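Local coordinates for glutamate--tRNA ligase (Elizabethkingia anophelis, PDB 6B1Z), which probably catalyses the ATP-dependent attachment of glutamate to its cognate tRNA, as a class I aminoacyl-tRNA synthetase, at residues L238-Y243 and P251-L256; G187-N192 and E231-M236; I47-D52 and H219-T224; A213-D218 and E244-D249. One frame throughout, in Å; residues are numbered along the deposited sequence.

The four contacts illustrate how a class I catalytic domain is knitted together by neighbouring contacts, some of which share a helix. Interactions 1 and 4 both draw on helix 236-246, their centres about 10 Å apart, and a single 1,2-ethanediol touches both. Interaction 2 lies about 8 Å from interaction 1, centre to centre, and meets it where Met236 CE packs on Phe253 CD1 (3.8 Å). Interactions 3 and 4 share helix 210-220 and are joined by the salt bridge from Arg49 NH1 to Asp218 OD2 (2.9 Å). The shared diol, probably from the crystallisation liquor, lies between the contacts, bonded to Tyr243 and Asp218. Interactions 2 and 3 stand about 21 Å apart between centres and do not touch.

Interaction 1: L238-Y243 and P251-L256; sequences LHVLLY and PEFAHL. With EDO (1,2-ethanediol), chain V.
Pro251 pushes the corner of its ring against the flat of Tyr243, its CD atom standing over one face of the phenol and coming to 3.4 Å from Tyr243 CZ. The two side chains cross at about a right angle, a small bump set on a broad plate. Phe253 approaches the same phenol differently: Tyr243 CE2 lies near the plane of the phenylalanine ring, at its edge, and the closest pair, Tyr243 CE2 and Phe253 CZ, is 4.4 Å apart. About one turn earlier on the helix, the CG2 branch of Val240 reaches Phe253 CE1 at 4.3 Å, oblique to the ring. Both aromatic side chains have CG beside the backbone N (chi1 -75° for Tyr243, -66° for Phe253), which sends each ring across the groove between helix and strand. This groove belongs to a beta-alpha-beta unit in which helix 236-246 connects the parallel strands 225-229 and 252-256, and Val226 and Arg228 of the first strand also touch Phe253. On the side of this contact, His239, Tyr243 and Phe253 line the hollow that holds a 1,2-ethanediol, probably from the crystallisation liquor. Its O1 sits over the centre of the imidazole of His239, 3.1 Å above the plane, while ND1 and NE2 of that ring are hydrogen-bonded to Arg228 and His211. Its C2 meets the edge of the phenylalanine in plane, 3.5 Å from Phe253 CE2. At the other end of the diol, Tyr243 OH donates a hydrogen bond of 2.6 Å to O2, which lies at the edge of the phenol and in its plane.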
# COMPACT_ATOMS: atom_id res chain seq x y z
N LEU A 238 12.06 21.29 -14.72
CA LEU A 238 10.93 22.12 -15.11
C LEU A 238 10.31 22.80 -13.90
O LEU A 238 10.00 24.00 -13.93
CB LEU A 238 9.88 21.27 -15.83
CG LEU A 238 8.55 21.99 -16.10
CD1 LEU A 238 8.73 23.16 -17.10
CD2 LEU A 238 7.52 21.00 -16.60
N HIS A 239 10.08 22.05 -12.82
CA HIS A 239 9.40 22.64 -11.67
C HIS A 239 10.22 23.75 -11.06
O HIS A 239 9.67 24.81 -10.72
CB HIS A 239 9.09 21.54 -10.66
CG HIS A 239 8.18 20.49 -11.21
ND1 HIS A 239 8.11 19.21 -10.70
CD2 HIS A 239 7.33 20.53 -12.26
CE1 HIS A 239 7.23 18.51 -11.41
NE2 HIS A 239 6.73 19.30 -12.35
N VAL A 240 11.53 23.54 -10.92
CA VAL A 240 12.40 24.59 -10.38
C VAL A 240 12.38 25.81 -11.30
O VAL A 240 12.31 26.95 -10.83
CB VAL A 240 13.82 24.03 -10.17
CG1 VAL A 240 14.84 25.14 -9.94
CG2 VAL A 240 13.79 23.05 -8.99
N LEU A 241 12.36 25.59 -12.62
CA LEU A 241 12.29 26.71 -13.55
C LEU A 241 10.96 27.44 -13.47
O LEU A 241 10.90 28.66 -13.68
CB LEU A 241 12.55 26.22 -14.99
CG LEU A 241 14.01 25.92 -15.30
CD1 LEU A 241 14.08 25.10 -16.60
CD2 LEU A 241 14.78 27.24 -15.44
N LEU A 242 9.86 26.72 -13.17
CA LEU A 242 8.58 27.39 -13.01
C LEU A 242 8.58 28.31 -11.79
O LEU A 242 8.04 29.42 -11.86
CB LEU A 242 7.45 26.37 -12.91
CG LEU A 242 7.11 25.71 -14.26
CD1 LEU A 242 6.16 24.53 -14.03
CD2 LEU A 242 6.49 26.70 -15.27
N TYR A 243 9.16 27.87 -10.67
CA TYR A 243 9.25 28.77 -9.52
C TYR A 243 10.05 30.01 -9.88
O TYR A 243 9.64 31.13 -9.57
CB TYR A 243 9.88 28.07 -8.30
CG TYR A 243 8.95 27.11 -7.62
CD1 TYR A 243 7.96 27.57 -6.76
CD2 TYR A 243 9.06 25.74 -7.82
CE1 TYR A 243 7.09 26.69 -6.14
CE2 TYR A 243 8.19 24.85 -7.21
CZ TYR A 243 7.21 25.34 -6.37
OH TYR A 243 6.36 24.46 -5.74
N PRO A 251 10.23 24.96 -2.88
CA PRO A 251 10.39 24.11 -1.69
C PRO A 251 11.56 23.17 -1.89
O PRO A 251 12.16 23.09 -2.97
CB PRO A 251 9.07 23.34 -1.63
CG PRO A 251 8.66 23.22 -3.07
CD PRO A 251 9.07 24.55 -3.69
N GLU A 252 11.88 22.43 -0.83
CA GLU A 252 12.83 21.33 -0.96
C GLU A 252 12.12 20.11 -1.54
O GLU A 252 10.90 19.95 -1.38
CB GLU A 252 13.44 20.97 0.39
CG GLU A 252 14.28 22.10 0.98
CD GLU A 252 14.98 21.69 2.25
OE1 GLU A 252 15.80 20.75 2.19
OE2 GLU A 252 14.71 22.30 3.30
N PHE A 253 12.88 19.24 -2.20
CA PHE A 253 12.35 18.04 -2.83
C PHE A 253 13.04 16.80 -2.29
O PHE A 253 14.23 16.83 -1.95
CB PHE A 253 12.52 18.06 -4.36
CG PHE A 253 11.71 19.12 -5.04
CD1 PHE A 253 12.21 20.41 -5.14
CD2 PHE A 253 10.47 18.83 -5.59
CE1 PHE A 253 11.46 21.41 -5.75
CE2 PHE A 253 9.72 19.82 -6.20
CZ PHE A 253 10.23 21.10 -6.29
N ALA A 254 12.29 15.70 -2.23
CA ALA A 254 12.82 14.37 -1.91
C ALA A 254 12.12 13.37 -2.81
O ALA A 254 10.90 13.23 -2.74
CB ALA A 254 12.59 14.02 -0.44
N HIS A 255 12.89 12.67 -3.65
CA HIS A 255 12.33 11.74 -4.62
C HIS A 255 12.62 10.31 -4.19
O HIS A 255 13.78 9.91 -4.08
CB HIS A 255 12.87 12.02 -6.02
CG HIS A 255 12.24 13.22 -6.66
ND1 HIS A 255 12.68 14.51 -6.40
CD2 HIS A 255 11.21 13.34 -7.53
CE1 HIS A 255 11.94 15.37 -7.09
NE2 HIS A 255 11.04 14.68 -7.78
N LEU A 256 11.55 9.55 -3.95
CA LEU A 256 11.64 8.18 -3.46
C LEU A 256 11.75 7.20 -4.62
O LEU A 256 10.94 7.24 -5.56
CB LEU A 256 10.40 7.87 -2.62
CG LEU A 256 10.13 8.86 -1.48
CD1 LEU A 256 8.73 8.65 -0.90
CD2 LEU A 256 11.19 8.70 -0.38
C1 EDO V . 5.39 20.41 -7.84
O1 EDO V . 5.45 20.20 -9.25
C2 EDO V . 6.69 21.04 -7.37
O2 EDO V . 6.43 21.86 -6.22

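Interaction 2: G187-N192 and E231-M236; sequences GKFSVN and EWLPSM
Phe189 sits on an extended strand, 187-192, and faces Leu233 and Met236 on a segment that turns compactly, with backbone bonds from Ser235 N to Trp232 O (3.0 Å) and from Met236 N to Leu233 O (3.1 Å). The strand pairs antiparallel with 178-183 in a beta hairpin, whereas 231-236 leads from strand 225-229 into helix 236-246; no hydrogen bond joins the two, and the contact rests on side chains and includes a Met-aromatic pair. From the strand it is Phe189 that makes the contact. Its CG is placed between the backbone N and the carbonyl carbon (chi1 62°), and the ring extends toward the turn so that CZ leads. Leu233 brings one branch: its CD1 reaches Phe189 CZ at 3.8 Å as the two side chains slide past each other in opposite directions. Met236 arrives from the start of the helix with its whole chain stretched out, which carries the sulfur up to the far end of the phenyl ring. Beyond it, the methionine also packs on Phe253 and His255 of strand 252-256. The sulfur takes an oblique position, Met236 SD being 5.3 Å from the Phe189 ring centroid, 73° off the normal, and 4.1 Å from CZ.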
# COMPACT_ATOMS: atom_id res chain seq x y z
N GLY A 187 20.50 13.57 -3.96
CA GLY A 187 21.70 14.40 -3.97
C GLY A 187 21.71 15.43 -5.09
O GLY A 187 20.68 15.80 -5.66
N LYS A 188 22.92 15.89 -5.39
CA LYS A 188 23.12 16.94 -6.40
C LYS A 188 23.31 16.32 -7.77
O LYS A 188 24.03 15.32 -7.93
CB LYS A 188 24.33 17.80 -6.05
CG LYS A 188 24.16 18.65 -4.79
CD LYS A 188 25.46 19.33 -4.43
CE LYS A 188 25.27 20.23 -3.22
NZ LYS A 188 26.55 20.97 -2.96
N PHE A 189 22.68 16.94 -8.76
CA PHE A 189 22.86 16.53 -10.15
C PHE A 189 22.50 17.72 -11.03
O PHE A 189 21.82 18.65 -10.58
CB PHE A 189 22.02 15.29 -10.50
CG PHE A 189 20.55 15.50 -10.38
CD1 PHE A 189 19.92 15.44 -9.14
CD2 PHE A 189 19.77 15.74 -11.50
CE1 PHE A 189 18.54 15.62 -9.04
CE2 PHE A 189 18.41 15.93 -11.41
CZ PHE A 189 17.78 15.87 -10.17
N SER A 190 22.98 17.68 -12.27
CA SER A 190 22.74 18.75 -13.22
C SER A 190 22.08 18.21 -14.48
O SER A 190 22.31 17.07 -14.88
CB SER A 190 24.05 19.45 -13.61
OG SER A 190 24.70 19.96 -12.46
N VAL A 191 21.28 19.07 -15.11
CA VAL A 191 20.49 18.75 -16.31
C VAL A 191 20.63 19.92 -17.29
O VAL A 191 20.43 21.07 -16.87
CB VAL A 191 19.00 18.55 -15.95
CG1 VAL A 191 18.09 18.47 -17.19
CG2 VAL A 191 18.81 17.34 -15.01
N ASN A 192 20.89 19.65 -18.56
CA ASN A 192 20.85 20.70 -19.57
C ASN A 192 19.43 20.81 -20.13
O ASN A 192 18.81 19.80 -20.48
CB ASN A 192 21.86 20.42 -20.69
CG ASN A 192 22.08 21.63 -21.59
OD1 ASN A 192 21.17 22.06 -22.31
ND2 ASN A 192 23.28 22.19 -21.55
N GLU A 231 9.12 8.87 -10.31
CA GLU A 231 8.49 9.12 -11.61
C GLU A 231 8.45 10.61 -11.94
O GLU A 231 8.39 10.97 -13.12
CB GLU A 231 7.06 8.53 -11.64
CG GLU A 231 5.98 9.25 -10.83
CD GLU A 231 5.86 8.75 -9.40
OE1 GLU A 231 6.76 7.98 -8.97
OE2 GLU A 231 4.86 9.10 -8.72
N TRP A 232 8.49 11.46 -10.92
CA TRP A 232 8.51 12.91 -11.08
C TRP A 232 9.90 13.49 -11.25
O TRP A 232 10.02 14.68 -11.59
CB TRP A 232 7.87 13.60 -9.87
CG TRP A 232 6.40 13.42 -9.78
CD1 TRP A 232 5.73 12.55 -8.98
CD2 TRP A 232 5.41 14.15 -10.51
NE1 TRP A 232 4.38 12.69 -9.16
CE2 TRP A 232 4.15 13.66 -10.09
CE3 TRP A 232 5.46 15.18 -11.46
CZ2 TRP A 232 2.95 14.15 -10.60
CZ3 TRP A 232 4.25 15.67 -11.97
CH2 TRP A 232 3.02 15.15 -11.53
N LEU A 233 10.96 12.71 -11.00
CA LEU A 233 12.30 13.28 -11.03
C LEU A 233 12.68 13.89 -12.38
O LEU A 233 13.34 14.95 -12.37
CB LEU A 233 13.33 12.22 -10.60
CG LEU A 233 14.74 12.74 -10.32
CD1 LEU A 233 14.75 13.77 -9.19
CD2 LEU A 233 15.63 11.55 -9.96
N PRO A 234 12.32 13.33 -13.54
CA PRO A 234 12.69 14.00 -14.79
C PRO A 234 12.02 15.35 -14.99
O PRO A 234 12.49 16.13 -15.84
CB PRO A 234 12.25 13.00 -15.87
CG PRO A 234 12.26 11.66 -15.15
CD PRO A 234 11.75 11.99 -13.78
N SER A 235 10.97 15.66 -14.22
CA SER A 235 10.28 16.94 -14.28
C SER A 235 10.77 17.95 -13.25
O SER A 235 10.26 19.09 -13.21
CB SER A 235 8.77 16.73 -14.09
OG SER A 235 8.27 15.88 -15.10
N MET A 236 11.71 17.56 -12.39
CA MET A 236 12.15 18.46 -11.33
C MET A 236 12.77 19.74 -11.89
O MET A 236 12.54 20.83 -11.35
CB MET A 236 13.12 17.73 -10.41
CG MET A 236 13.52 18.55 -9.20
SD MET A 236 14.68 17.64 -8.16
CE MET A 236 15.17 18.92 -7.02

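Interaction 3: I47-D52 and H219-T224; sequences ILRIED and HEMKIT
Met221 lies across the arm of Arg49, joining the end of helix 210-220 to the chain that runs on from strand 45-48 in the Rossmann-type catalytic domain of class I synthetases. The apolar contacts centre on the methionine's end. The methionine has CG beside its backbone N (chi1 -61°) and is extended beyond it, so that CE comes to 3.7 Å from Arg49 CD and SD to 3.8 Å from the same carbon. Ile47, on the strand two residues before Arg49, adds its CG2 branch, 4.3 Å from Met221 SD. Polar contacts begin where the arginine chain bends at chi3 (69°). The guanidinium meets the sulfur at its edge and in its plane, and Arg49 NH1 makes a weak hydrogen bond of 3.7 Å to Met221 SD. The stronger partner of NH1 is Asp218, through a salt bridge, while NH2 is bonded to Asn214. With NE engaged as well, inside its own segment, the guanidinium is held against rotation. Backbone bonds shape the segment that carries Met221. The helix closes in a Schellman motif with Lys222, at positive phi, as its C-prime residue; Lys222 N is bonded to His219 O at 3.1 Å, and Ile223 N reaches back to Asp218 O. On the arginine's side, Glu51 is the centre of an inverse gamma turn. The salt bridge between these two residues, from Arg49 NE to Glu51 OE2, spans 3.0 Å, the oxygen met nearly along its C-O axis and lying 17° out of the guanidinium plane.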
# COMPACT_ATOMS: atom_id res chain seq x y z
N ILE A 47 -0.99 17.81 4.68
CA ILE A 47 -2.07 18.31 3.83
C ILE A 47 -2.42 17.23 2.82
O ILE A 47 -1.54 16.58 2.25
CB ILE A 47 -1.65 19.61 3.11
CG1 ILE A 47 -1.64 20.81 4.05
CG2 ILE A 47 -2.57 19.92 1.91
CD1 ILE A 47 -0.49 20.89 5.01
N LEU A 48 -3.72 17.03 2.57
CA LEU A 48 -4.19 16.21 1.45
C LEU A 48 -4.77 17.14 0.40
O LEU A 48 -5.72 17.88 0.67
CB LEU A 48 -5.24 15.20 1.91
CG LEU A 48 -5.90 14.40 0.77
CD1 LEU A 48 -4.90 13.45 0.08
CD2 LEU A 48 -7.07 13.59 1.34
N ARG A 49 -4.18 17.12 -0.80
CA ARG A 49 -4.67 17.91 -1.93
C ARG A 49 -5.08 16.95 -3.03
O ARG A 49 -4.28 16.12 -3.48
CB ARG A 49 -3.60 18.90 -2.41
CG ARG A 49 -4.14 19.85 -3.48
CD ARG A 49 -3.15 20.97 -3.83
NE ARG A 49 -1.97 20.45 -4.52
CZ ARG A 49 -0.71 20.71 -4.20
NH1 ARG A 49 -0.42 21.52 -3.18
NH2 ARG A 49 0.27 20.20 -4.92
N ILE A 50 -6.33 17.04 -3.45
CA ILE A 50 -6.88 16.14 -4.46
C ILE A 50 -6.57 16.70 -5.84
O ILE A 50 -6.92 17.84 -6.17
CB ILE A 50 -8.39 15.93 -4.25
CG1 ILE A 50 -8.64 15.25 -2.90
CG2 ILE A 50 -8.98 15.12 -5.43
CD1 ILE A 50 -7.97 13.90 -2.72
N GLU A 51 -5.88 15.89 -6.64
CA GLU A 51 -5.40 16.31 -7.95
C GLU A 51 -6.40 15.89 -9.01
O GLU A 51 -6.19 14.95 -9.77
CB GLU A 51 -4.03 15.71 -8.21
CG GLU A 51 -3.10 15.89 -7.04
CD GLU A 51 -2.39 17.21 -7.11
OE1 GLU A 51 -1.66 17.39 -8.11
OE2 GLU A 51 -2.58 18.05 -6.20
N ASP A 52 -7.53 16.60 -9.04
CA ASP A 52 -8.65 16.21 -9.88
C ASP A 52 -8.87 17.15 -11.06
O ASP A 52 -10.01 17.34 -11.49
CB ASP A 52 -9.94 16.09 -9.05
CG ASP A 52 -10.36 17.41 -8.41
OD1 ASP A 52 -9.50 18.31 -8.26
OD2 ASP A 52 -11.56 17.55 -8.06
N HIS A 219 3.15 26.68 -3.72
CA HIS A 219 3.43 28.04 -3.29
C HIS A 219 2.31 28.59 -2.42
O HIS A 219 2.56 29.07 -1.30
CB HIS A 219 3.65 28.92 -4.53
CG HIS A 219 3.90 30.36 -4.20
ND1 HIS A 219 5.10 30.80 -3.69
CD2 HIS A 219 3.12 31.45 -4.32
CE1 HIS A 219 5.04 32.11 -3.50
NE2 HIS A 219 3.85 32.53 -3.87
N GLU A 220 1.06 28.53 -2.91
CA GLU A 220 -0.06 29.11 -2.18
C GLU A 220 -0.28 28.44 -0.82
O GLU A 220 -0.65 29.12 0.15
CB GLU A 220 -1.35 29.01 -3.01
CG GLU A 220 -1.34 29.89 -4.26
CD GLU A 220 -1.17 31.37 -3.95
OE1 GLU A 220 -2.17 32.02 -3.59
OE2 GLU A 220 -0.04 31.87 -4.07
N MET A 221 -0.07 27.13 -0.74
CA MET A 221 -0.29 26.40 0.50
C MET A 221 0.94 26.37 1.39
O MET A 221 0.94 25.68 2.42
CB MET A 221 -0.76 24.97 0.20
CG MET A 221 -2.07 24.92 -0.57
SD MET A 221 -2.67 23.24 -0.82
CE MET A 221 -4.29 23.61 -1.53
N LYS A 222 1.99 27.12 1.01
CA LYS A 222 3.19 27.30 1.83
C LYS A 222 3.84 25.96 2.16
O LYS A 222 4.32 25.72 3.27
CB LYS A 222 2.88 28.11 3.10
CG LYS A 222 2.28 29.50 2.77
CD LYS A 222 2.41 30.47 3.93
CE LYS A 222 1.66 31.77 3.62
NZ LYS A 222 2.16 32.45 2.39
N ILE A 223 3.87 25.08 1.16
CA ILE A 223 4.54 23.79 1.28
C ILE A 223 6.05 24.00 1.38
O ILE A 223 6.64 24.78 0.61
CB ILE A 223 4.19 22.89 0.09
CG1 ILE A 223 2.68 22.62 0.06
CG2 ILE A 223 4.99 21.57 0.13
CD1 ILE A 223 2.12 22.00 1.35
N THR A 224 6.68 23.32 2.33
CA THR A 224 8.13 23.43 2.52
C THR A 224 8.92 22.26 1.94
O THR A 224 10.08 22.44 1.55
CB THR A 224 8.46 23.56 4.01
OG1 THR A 224 8.05 22.38 4.71
CG2 THR A 224 7.79 24.79 4.62

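Interaction 4: A213-D218 and E244-D249; sequences ANIIDD and EAMGWD. With EDO (1,2-ethanediol), chain B; EDO (1,2-ethanediol), chain V; FMT (formic acid), chain N.
Ile215 sets its CD1 methyl against Met246 and Trp248 together, where helix 210-220 packs against the end of helix 236-246, which closes in a Schellman motif at Gly247. This is the tight half of the contact. Ile215 CD1 lies 3.9 Å from Trp248 CZ3 and 4.1 Å from Met246 CG, and the isoleucine side chain crosses the tryptophan at about a right angle. To get there, CG1 takes the position between the backbone N and the carbonyl carbon (chi1 69°), and chi2, at 101°, is away from a staggered value. The indole also presses on the helix backbone, its CZ3 4.0 Å from Ile216 CA. Behind it, Met246 CB covers one face of the Trp248 ring, 3.4 Å above its centre, the methionine chain being bent at both chi2 and chi3. His219 stacks on the tryptophan and Tyr102 of helix 96-106 meets it edge to face, so the indole is confined by more than this pair of helices. The solvent side is looser: Gly247 and Asp249 are exposed, and a 1,2-ethanediol, probably from the crystallisation liquor, gives a hydrogen bond to Trp248 O. Another flank of helix 210-220 is polar but buried. There the ethanediol that Tyr243 also holds donates from O2 to Asp218 OD1 at 2.7 Å, while OD2 of that aspartate forms a salt bridge with Arg15. Asn214, whose OD1 is bonded to Gln92, directs its ND2 to a formic acid, probably also from the crystallisation liquor, the bond from Asn214 ND2 to the acid's O2 being 3.2 Å long and 165° at the hydrogen.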
# COMPACT_ATOMS: atom_id res chain seq x y z
N ALA A 213 -0.28 23.43 -11.98
CA ALA A 213 -1.16 23.44 -10.81
C ALA A 213 -0.39 23.13 -9.54
O ALA A 213 -0.63 23.76 -8.49
CB ALA A 213 -2.30 22.43 -10.99
N ASN A 214 0.55 22.17 -9.59
CA ASN A 214 1.23 21.79 -8.37
C ASN A 214 2.21 22.85 -7.90
O ASN A 214 2.33 23.08 -6.69
CB ASN A 214 1.92 20.43 -8.53
CG ASN A 214 0.95 19.29 -8.40
OD1 ASN A 214 -0.13 19.44 -7.83
ND2 ASN A 214 1.32 18.14 -8.95
N ILE A 215 2.92 23.55 -8.81
CA ILE A 215 3.82 24.58 -8.30
C ILE A 215 3.01 25.77 -7.77
O ILE A 215 3.39 26.38 -6.76
CB ILE A 215 4.90 24.99 -9.33
CG1 ILE A 215 4.33 25.75 -10.53
CG2 ILE A 215 5.74 23.77 -9.76
CD1 ILE A 215 4.54 27.26 -10.41
N ILE A 216 1.89 26.11 -8.42
CA ILE A 216 1.02 27.18 -7.92
C ILE A 216 0.52 26.82 -6.53
O ILE A 216 0.58 27.63 -5.59
CB ILE A 216 -0.16 27.42 -8.88
CG1 ILE A 216 0.32 28.11 -10.17
CG2 ILE A 216 -1.29 28.23 -8.17
CD1 ILE A 216 -0.69 28.05 -11.29
N ASP A 217 0.03 25.59 -6.37
CA ASP A 217 -0.58 25.25 -5.09
C ASP A 217 0.44 24.97 -4.00
O ASP A 217 0.15 25.21 -2.82
CB ASP A 217 -1.52 24.06 -5.26
CG ASP A 217 -2.79 24.41 -6.03
OD1 ASP A 217 -3.12 25.62 -6.16
OD2 ASP A 217 -3.47 23.48 -6.51
N ASP A 218 1.62 24.45 -4.34
CA ASP A 218 2.66 24.32 -3.33
C ASP A 218 3.09 25.69 -2.82
O ASP A 218 3.33 25.87 -1.63
CB ASP A 218 3.84 23.51 -3.88
CG ASP A 218 3.49 22.06 -4.07
OD1 ASP A 218 4.23 21.35 -4.77
OD2 ASP A 218 2.45 21.63 -3.49
N GLU A 244 11.15 29.83 -10.61
CA GLU A 244 11.92 30.99 -11.07
C GLU A 244 11.08 31.90 -11.95
O GLU A 244 11.11 33.14 -11.80
CB GLU A 244 13.16 30.50 -11.82
CG GLU A 244 14.03 31.64 -12.36
CD GLU A 244 15.23 31.13 -13.13
OE1 GLU A 244 15.73 30.03 -12.81
OE2 GLU A 244 15.67 31.82 -14.06
N ALA A 245 10.33 31.33 -12.89
CA ALA A 245 9.51 32.14 -13.80
C ALA A 245 8.51 33.00 -13.03
O ALA A 245 8.22 34.13 -13.43
CB ALA A 245 8.79 31.24 -14.80
N MET A 246 8.02 32.49 -11.90
CA MET A 246 7.01 33.17 -11.11
C MET A 246 7.60 34.12 -10.08
O MET A 246 6.84 34.82 -9.39
CB MET A 246 6.12 32.14 -10.40
CG MET A 246 5.41 31.17 -11.36
SD MET A 246 4.35 31.97 -12.58
CE MET A 246 2.96 32.46 -11.54
N GLY A 247 8.93 34.17 -9.97
CA GLY A 247 9.60 34.97 -8.97
C GLY A 247 9.50 34.41 -7.57
O GLY A 247 9.53 35.18 -6.60
N TRP A 248 9.39 33.08 -7.44
CA TRP A 248 9.13 32.41 -6.17
C TRP A 248 10.30 31.52 -5.77
O TRP A 248 11.12 31.10 -6.60
CB TRP A 248 7.87 31.53 -6.25
CG TRP A 248 6.59 32.26 -6.53
CD1 TRP A 248 6.32 33.59 -6.34
CD2 TRP A 248 5.40 31.68 -7.06
NE1 TRP A 248 5.03 33.86 -6.73
CE2 TRP A 248 4.44 32.71 -7.17
CE3 TRP A 248 5.04 30.37 -7.44
CZ2 TRP A 248 3.15 32.48 -7.65
CZ3 TRP A 248 3.76 30.15 -7.92
CH2 TRP A 248 2.83 31.20 -8.02
N ASP A 249 10.37 31.23 -4.47
CA ASP A 249 11.33 30.28 -3.92
C ASP A 249 10.76 28.87 -3.95
O ASP A 249 9.64 28.64 -3.48
CB ASP A 249 11.68 30.65 -2.47
CG ASP A 249 12.41 31.97 -2.37
OD1 ASP A 249 13.16 32.31 -3.31
OD2 ASP A 249 12.22 32.67 -1.36
C1 EDO B . 12.55 34.97 -5.63
O1 EDO B . 13.46 34.34 -4.72
C2 EDO B . 13.07 34.84 -7.06
O2 EDO B . 13.11 33.47 -7.46
C1 EDO V . 5.39 20.41 -7.84
O1 EDO V . 5.45 20.20 -9.25
C2 EDO V . 6.69 21.04 -7.37
O2 EDO V . 6.43 21.86 -6.22
C FMT N . -0.45 14.25 -9.67
O1 FMT N . -1.53 13.92 -10.15
O2 FMT N . -0.24 15.31 -9.09